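PDB 1KA2: thermostable carboxypeptidase 1 from Pyrococcus furiosus, which releases amino acids one by one from the C-terminus of peptides with broad specificity, as a cobalt-dependent metallocarboxypeptidase that forms a homodimer. Local coordinates for residues Ser430-Tyr435 against Ala487-Arg492; Lys439-Phe444 against Asp454-Trp459. All blocks are in the same frame, centred on the assembly; numbering follows the deposited sequence.

In the fold
Helix 421-440 serves both contacts: its middle meets helix 488-498 in contact 1, and its C-terminal end with the following turn meets helix 454-465 in contact 2. Their centres lie about 16 Å apart, and in the chain contact 2 is nested inside the loop that contact 1 closes. They touch directly, Tyr434 CE1 lying 3.9 Å from Phe444 CD2. Helix 295-309, which supplies the metal ligand Glu299, packs against both, through Ser430, Leu433 and Tyr434 in the first and Phe444 and Ile456 in the second. Contact 1 is the nearer to the metal site, the side chain of Phe490 being about 11 Å from that of Glu299. Contact 2 lies away from it.

Contact 1: Ser430-Tyr435 against Ala487-Arg492; sequences SAQLYY and AEYFVR
Tyr435 runs past the Tyr489 ring and ends beside Arg492. Its CB sits 4.0 Å from Tyr489 CE2, and CD1 closes on the rim of the Tyr489 ring at CD2; the two rings meet rim to rim, their planes 34° apart. Farther out, the ring turns an edge to the backbone oxygen of Tyr489, which lies in its plane, 3.7 Å from Tyr435 CE1 to Tyr489 O. At the tip, OH lies 3.6 Å from Arg492 CD and makes a weak hydrogen bond to Glu496. The arginine chain bends at chi3, which carries its guanidinium back over one ring face: Arg492 CZ stands 4.5 Å from the Tyr435 centroid in a cation-pi stack, while Tyr434 covers the opposite face. In this largely helical M32 peptidase the helical segments 430-435 and 488-492 cross at 77°, and small Ala431 lets them close, its CB 3.4 Å from Phe490 CA. Gln432 CG lies over one face of the Tyr489 ring; the amide plane is 7° from the ring plane, with NE2 bonded to Glu483 OE2 and Asp484 O, and OE1 to Asp486 N. An alanine in place of Tyr489 would probably leave the Gln432 chain and the flank of Tyr435 without their packing partner.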
loop_
_atom_site.group_PDB
_atom_site.type_symbol
_atom_site.label_atom_id
_atom_site.label_comp_id
_atom_site.label_asym_id
_atom_site.label_seq_id
_atom_site.Cartn_x
_atom_site.Cartn_y
_atom_site.Cartn_z
ATOM N N SER A 430 16.427 27.203 6.982
ATOM C CA SER A 430 15.068 27.756 6.873
ATOM C C SER A 430 15.079 29.263 7.112
ATOM O O SER A 430 14.271 30.012 6.535
ATOM C CB SER A 430 14.082 27.089 7.855
ATOM O OG SER A 430 14.301 27.483 9.203
ATOM N N ALA A 431 16.007 29.692 7.963
ATOM C CA ALA A 431 16.169 31.105 8.293
ATOM C C ALA A 431 16.764 31.831 7.089
ATOM O O ALA A 431 16.224 32.828 6.626
ATOM C CB ALA A 431 17.087 31.259 9.499
ATOM N N GLN A 432 17.870 31.300 6.578
ATOM C CA GLN A 432 18.556 31.886 5.431
ATOM C C GLN A 432 17.600 32.058 4.248
ATOM O O GLN A 432 17.543 33.117 3.630
ATOM C CB GLN A 432 19.742 30.994 5.038
ATOM C CG GLN A 432 20.862 31.711 4.279
ATOM C CD GLN A 432 22.113 30.851 4.120
ATOM O OE1 GLN A 432 22.370 29.953 4.926
ATOM N NE2 GLN A 432 22.907 31.136 3.090
ATOM N N LEU A 433 16.854 31.005 3.938
ATOM C CA LEU A 433 15.906 31.053 2.838
ATOM C C LEU A 433 14.861 32.127 3.050
ATOM O O LEU A 433 14.407 32.750 2.094
ATOM C CB LEU A 433 15.220 29.690 2.662
ATOM C CG LEU A 433 16.144 28.591 2.132
ATOM C CD1 LEU A 433 15.396 27.262 1.962
ATOM C CD2 LEU A 433 16.731 29.074 0.806
ATOM N N TYR A 434 14.465 32.330 4.303
ATOM C CA TYR A 434 13.456 33.336 4.626
ATOM C C TYR A 434 13.875 34.732 4.184
ATOM O O TYR A 434 13.078 35.466 3.597
ATOM C CB TYR A 434 13.163 33.361 6.133
ATOM C CG TYR A 434 12.468 34.631 6.580
ATOM C CD1 TYR A 434 11.189 34.961 6.107
ATOM C CD2 TYR A 434 13.109 35.537 7.434
ATOM C CE1 TYR A 434 10.566 36.166 6.474
ATOM C CE2 TYR A 434 12.501 36.736 7.803
ATOM C CZ TYR A 434 11.232 37.046 7.322
ATOM O OH TYR A 434 10.637 38.225 7.707
ATOM N N TYR A 435 15.121 35.098 4.474
ATOM C CA TYR A 435 15.626 36.420 4.108
ATOM C C TYR A 435 15.821 36.579 2.610
ATOM O O TYR A 435 15.672 37.674 2.079
ATOM C CB TYR A 435 16.924 36.724 4.864
ATOM C CG TYR A 435 16.669 36.984 6.336
ATOM C CD1 TYR A 435 17.182 36.140 7.318
ATOM C CD2 TYR A 435 15.844 38.034 6.738
ATOM C CE1 TYR A 435 16.872 36.329 8.668
ATOM C CE2 TYR A 435 15.526 38.230 8.085
ATOM C CZ TYR A 435 16.038 37.370 9.044
ATOM O OH TYR A 435 15.677 37.532 10.366
ATOM N N ALA A 487 25.058 30.011 9.489
ATOM C CA ALA A 487 24.291 30.021 10.723
ATOM C C ALA A 487 23.806 31.400 11.146
ATOM O O ALA A 487 22.788 31.516 11.825
ATOM C CB ALA A 487 25.118 29.405 11.833
ATOM N N GLU A 488 24.531 32.443 10.749
ATOM C CA GLU A 488 24.181 33.820 11.116
ATOM C C GLU A 488 22.716 34.209 10.924
ATOM O O GLU A 488 22.160 34.941 11.748
ATOM C CB GLU A 488 25.066 34.813 10.354
ATOM C CG GLU A 488 26.507 34.893 10.847
ATOM C CD GLU A 488 26.595 35.301 12.305
ATOM O OE1 GLU A 488 25.796 36.170 12.725
ATOM O OE2 GLU A 488 27.466 34.762 13.025
ATOM N N TYR A 489 22.096 33.730 9.845
ATOM C CA TYR A 489 20.695 34.053 9.571
ATOM C C TYR A 489 19.744 33.562 10.644
ATOM O O TYR A 489 18.818 34.275 11.042
ATOM C CB TYR A 489 20.259 33.486 8.224
ATOM C CG TYR A 489 20.844 34.222 7.048
ATOM C CD1 TYR A 489 22.010 33.778 6.434
ATOM C CD2 TYR A 489 20.239 35.377 6.556
ATOM C CE1 TYR A 489 22.555 34.462 5.356
ATOM C CE2 TYR A 489 20.782 36.072 5.483
ATOM C CZ TYR A 489 21.936 35.605 4.889
ATOM O OH TYR A 489 22.466 36.272 3.818
ATOM N N PHE A 490 19.964 32.339 11.110
ATOM C CA PHE A 490 19.115 31.774 12.149
ATOM C C PHE A 490 19.170 32.649 13.400
ATOM O O PHE A 490 18.163 32.838 14.080
ATOM C CB PHE A 490 19.564 30.347 12.497
ATOM C CG PHE A 490 18.669 29.654 13.490
ATOM C CD1 PHE A 490 17.391 29.234 13.124
ATOM C CD2 PHE A 490 19.095 29.442 14.800
ATOM C CE1 PHE A 490 16.549 28.609 14.049
ATOM C CE2 PHE A 490 18.264 28.822 15.733
ATOM C CZ PHE A 490 16.985 28.404 15.356
ATOM N N VAL A 491 20.350 33.181 13.702
ATOM C CA VAL A 491 20.517 34.037 14.876
ATOM C C VAL A 491 19.723 35.343 14.747
ATOM O O VAL A 491 19.075 35.782 15.700
ATOM C CB VAL A 491 22.009 34.367 15.116
ATOM C CG1 VAL A 491 22.148 35.269 16.338
ATOM C CG2 VAL A 491 22.801 33.076 15.321
ATOM N N ARG A 492 19.768 35.962 13.570
ATOM C CA ARG A 492 19.028 37.199 13.356
ATOM C C ARG A 492 17.544 36.891 13.427
ATOM O O ARG A 492 16.796 37.580 14.124
ATOM C CB ARG A 492 19.344 37.806 11.993
ATOM C CG ARG A 492 18.753 39.200 11.823
ATOM C CD ARG A 492 18.662 39.617 10.362
ATOM N NE ARG A 492 19.851 39.237 9.604
ATOM C CZ ARG A 492 20.106 39.636 8.362
ATOM N NH1 ARG A 492 19.251 40.439 7.735
ATOM N NH2 ARG A 492 21.213 39.227 7.747
#

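Contact 2: Lys439-Phe444 against Asp454-Trp459; sequences KDIPDF and DPIKAW
Trp459 and Asp440 share the one hydrogen bond that crosses this contact. The indole NE1 donates its N-H to Asp440 OD2 at 2.7 Å, almost straight at 176°; the oxygen lies in the ring plane and receives the bond on its anti lone pair, with the carboxylate turned 44° from the indole. A chi1 of -172° swings the indole away from the backbone N of Trp459 and across to the end of helix 421-440. Lys463 makes a cation-pi contact with the same indole and adds a long, weak ion pair to Asp440 OD2.

The remaining contacts are apolar. Ile441, the first residue to leave the helix, points CD1 at helix 454-465, 4.2 Å from Trp459 CB and 4.4 Å from Ile456 CG1. A type I turn from Ile441 to Phe444 then leads into helix 444-450, so three successive helices are folded back together. Phe444 and Ile456 cross at about a right angle, Phe444 CE1 3.4 Å from Ile456 CD1, where Phe304 touches both. Of the residues that touch, only Asp440 is exposed; the indole it binds is buried, as are Phe444 and Ile456. The indole N-H and a nearby lysine would probably help stabilise the Asp440 charge, while its oxygen probably helps hold the indole in its rotation.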
loop_
_atom_site.group_PDB
_atom_site.type_symbol
_atom_site.label_atom_id
_atom_site.label_comp_id
_atom_site.label_asym_id
_atom_site.label_seq_id
_atom_site.Cartn_x
_atom_site.Cartn_y
_atom_site.Cartn_z
ATOM N N LYS A 439 13.388 39.136 0.201
ATOM C CA LYS A 439 13.948 40.093 -0.746
ATOM C C LYS A 439 13.137 40.146 -2.038
ATOM O O LYS A 439 12.826 41.228 -2.532
ATOM C CB LYS A 439 15.403 39.729 -1.060
ATOM C CG LYS A 439 15.965 40.401 -2.306
ATOM C CD LYS A 439 17.465 40.164 -2.467
ATOM C CE LYS A 439 17.801 38.694 -2.666
ATOM N NZ LYS A 439 19.278 38.462 -2.704
ATOM N N ASP A 440 12.797 38.986 -2.591
ATOM C CA ASP A 440 12.018 38.946 -3.827
ATOM C C ASP A 440 10.534 39.155 -3.572
ATOM O O ASP A 440 9.792 39.512 -4.480
ATOM C CB ASP A 440 12.217 37.614 -4.552
ATOM C CG ASP A 440 13.658 37.368 -4.912
ATOM O OD1 ASP A 440 14.335 38.347 -5.280
ATOM O OD2 ASP A 440 14.114 36.208 -4.838
ATOM N N ILE A 441 10.109 38.933 -2.331
ATOM C CA ILE A 441 8.710 39.087 -1.949
ATOM C C ILE A 441 8.633 39.815 -0.607
ATOM O O ILE A 441 8.336 39.213 0.426
ATOM C CB ILE A 441 8.024 37.711 -1.803
ATOM C CG1 ILE A 441 8.317 36.844 -3.030
ATOM C CG2 ILE A 441 6.522 37.895 -1.623
ATOM C CD1 ILE A 441 7.768 35.433 -2.930
ATOM N N PRO A 442 8.900 41.133 -0.607
ATOM C CA PRO A 442 8.859 41.920 0.630
ATOM C C PRO A 442 7.508 41.935 1.335
ATOM O O PRO A 442 7.423 42.307 2.503
ATOM C CB PRO A 442 9.309 43.309 0.173
ATOM C CG PRO A 442 8.879 43.355 -1.267
ATOM C CD PRO A 442 9.248 41.980 -1.762
ATOM N N ASP A 443 6.456 41.532 0.634
ATOM C CA ASP A 443 5.124 41.493 1.235
ATOM C C ASP A 443 4.812 40.046 1.641
ATOM O O ASP A 443 3.661 39.594 1.601
ATOM C CB ASP A 443 4.086 42.018 0.240
ATOM C CG ASP A 443 3.984 41.159 -1.007
ATOM O OD1 ASP A 443 5.021 40.620 -1.446
ATOM O OD2 ASP A 443 2.869 41.035 -1.559
ATOM N N PHE A 444 5.871 39.338 2.027
ATOM C CA PHE A 444 5.806 37.946 2.460
ATOM C C PHE A 444 4.736 37.770 3.534
ATOM O O PHE A 444 3.799 36.992 3.362
ATOM C CB PHE A 444 7.178 37.520 3.009
ATOM C CG PHE A 444 7.250 36.079 3.439
ATOM C CD1 PHE A 444 7.512 35.070 2.512
ATOM C CD2 PHE A 444 7.046 35.730 4.774
ATOM C CE1 PHE A 444 7.571 33.724 2.910
ATOM C CE2 PHE A 444 7.103 34.392 5.190
ATOM C CZ PHE A 444 7.366 33.384 4.256
ATOM N N ASP A 454 0.670 30.880 -3.317
ATOM C CA ASP A 454 1.196 30.513 -4.621
ATOM C C ASP A 454 2.547 31.139 -4.951
ATOM O O ASP A 454 3.465 30.438 -5.368
ATOM C CB ASP A 454 0.175 30.828 -5.719
ATOM C CG ASP A 454 -1.022 29.896 -5.679
ATOM O OD1 ASP A 454 -0.929 28.831 -5.031
ATOM O OD2 ASP A 454 -2.053 30.217 -6.301
ATOM N N PRO A 455 2.697 32.464 -4.776
ATOM C CA PRO A 455 4.009 33.042 -5.099
ATOM C C PRO A 455 5.154 32.472 -4.257
ATOM O O PRO A 455 6.286 32.341 -4.733
ATOM C CB PRO A 455 3.796 34.550 -4.892
ATOM C CG PRO A 455 2.626 34.628 -3.939
ATOM C CD PRO A 455 1.726 33.515 -4.423
ATOM N N ILE A 456 4.850 32.130 -3.009
ATOM C CA ILE A 456 5.845 31.562 -2.105
ATOM C C ILE A 456 6.160 30.126 -2.492
ATOM O O ILE A 456 7.301 29.680 -2.378
ATOM C CB ILE A 456 5.348 31.597 -0.651
ATOM C CG1 ILE A 456 5.305 33.050 -0.177
ATOM C CG2 ILE A 456 6.250 30.721 0.244
ATOM C CD1 ILE A 456 4.673 33.234 1.174
ATOM N N LYS A 457 5.138 29.403 -2.941
ATOM C CA LYS A 457 5.320 28.025 -3.364
ATOM C C LYS A 457 6.144 28.014 -4.648
ATOM O O LYS A 457 7.025 27.174 -4.828
ATOM C CB LYS A 457 3.958 27.351 -3.600
ATOM C CG LYS A 457 3.169 27.085 -2.316
ATOM C CD LYS A 457 1.679 26.927 -2.581
ATOM C CE LYS A 457 1.373 25.719 -3.446
ATOM N NZ LYS A 457 -0.087 25.590 -3.724
ATOM N N ALA A 458 5.865 28.962 -5.533
ATOM C CA ALA A 458 6.576 29.055 -6.807
ATOM C C ALA A 458 8.035 29.497 -6.616
ATOM O O ALA A 458 8.926 29.064 -7.350
ATOM C CB ALA A 458 5.841 30.030 -7.736
ATOM N N TRP A 459 8.275 30.357 -5.631
ATOM C CA TRP A 459 9.636 30.832 -5.365
ATOM C C TRP A 459 10.470 29.636 -4.925
ATOM O O TRP A 459 11.596 29.458 -5.377
ATOM C CB TRP A 459 9.631 31.894 -4.258
ATOM C CG TRP A 459 10.953 32.564 -4.051
ATOM C CD1 TRP A 459 11.366 33.751 -4.593
ATOM C CD2 TRP A 459 12.029 32.105 -3.222
ATOM N NE1 TRP A 459 12.628 34.061 -4.146
ATOM C CE2 TRP A 459 13.059 33.069 -3.305
ATOM C CE3 TRP A 459 12.221 30.975 -2.418
ATOM C CZ2 TRP A 459 14.264 32.938 -2.611
ATOM C CZ3 TRP A 459 13.425 30.845 -1.723
ATOM C CH2 TRP A 459 14.428 31.823 -1.827
#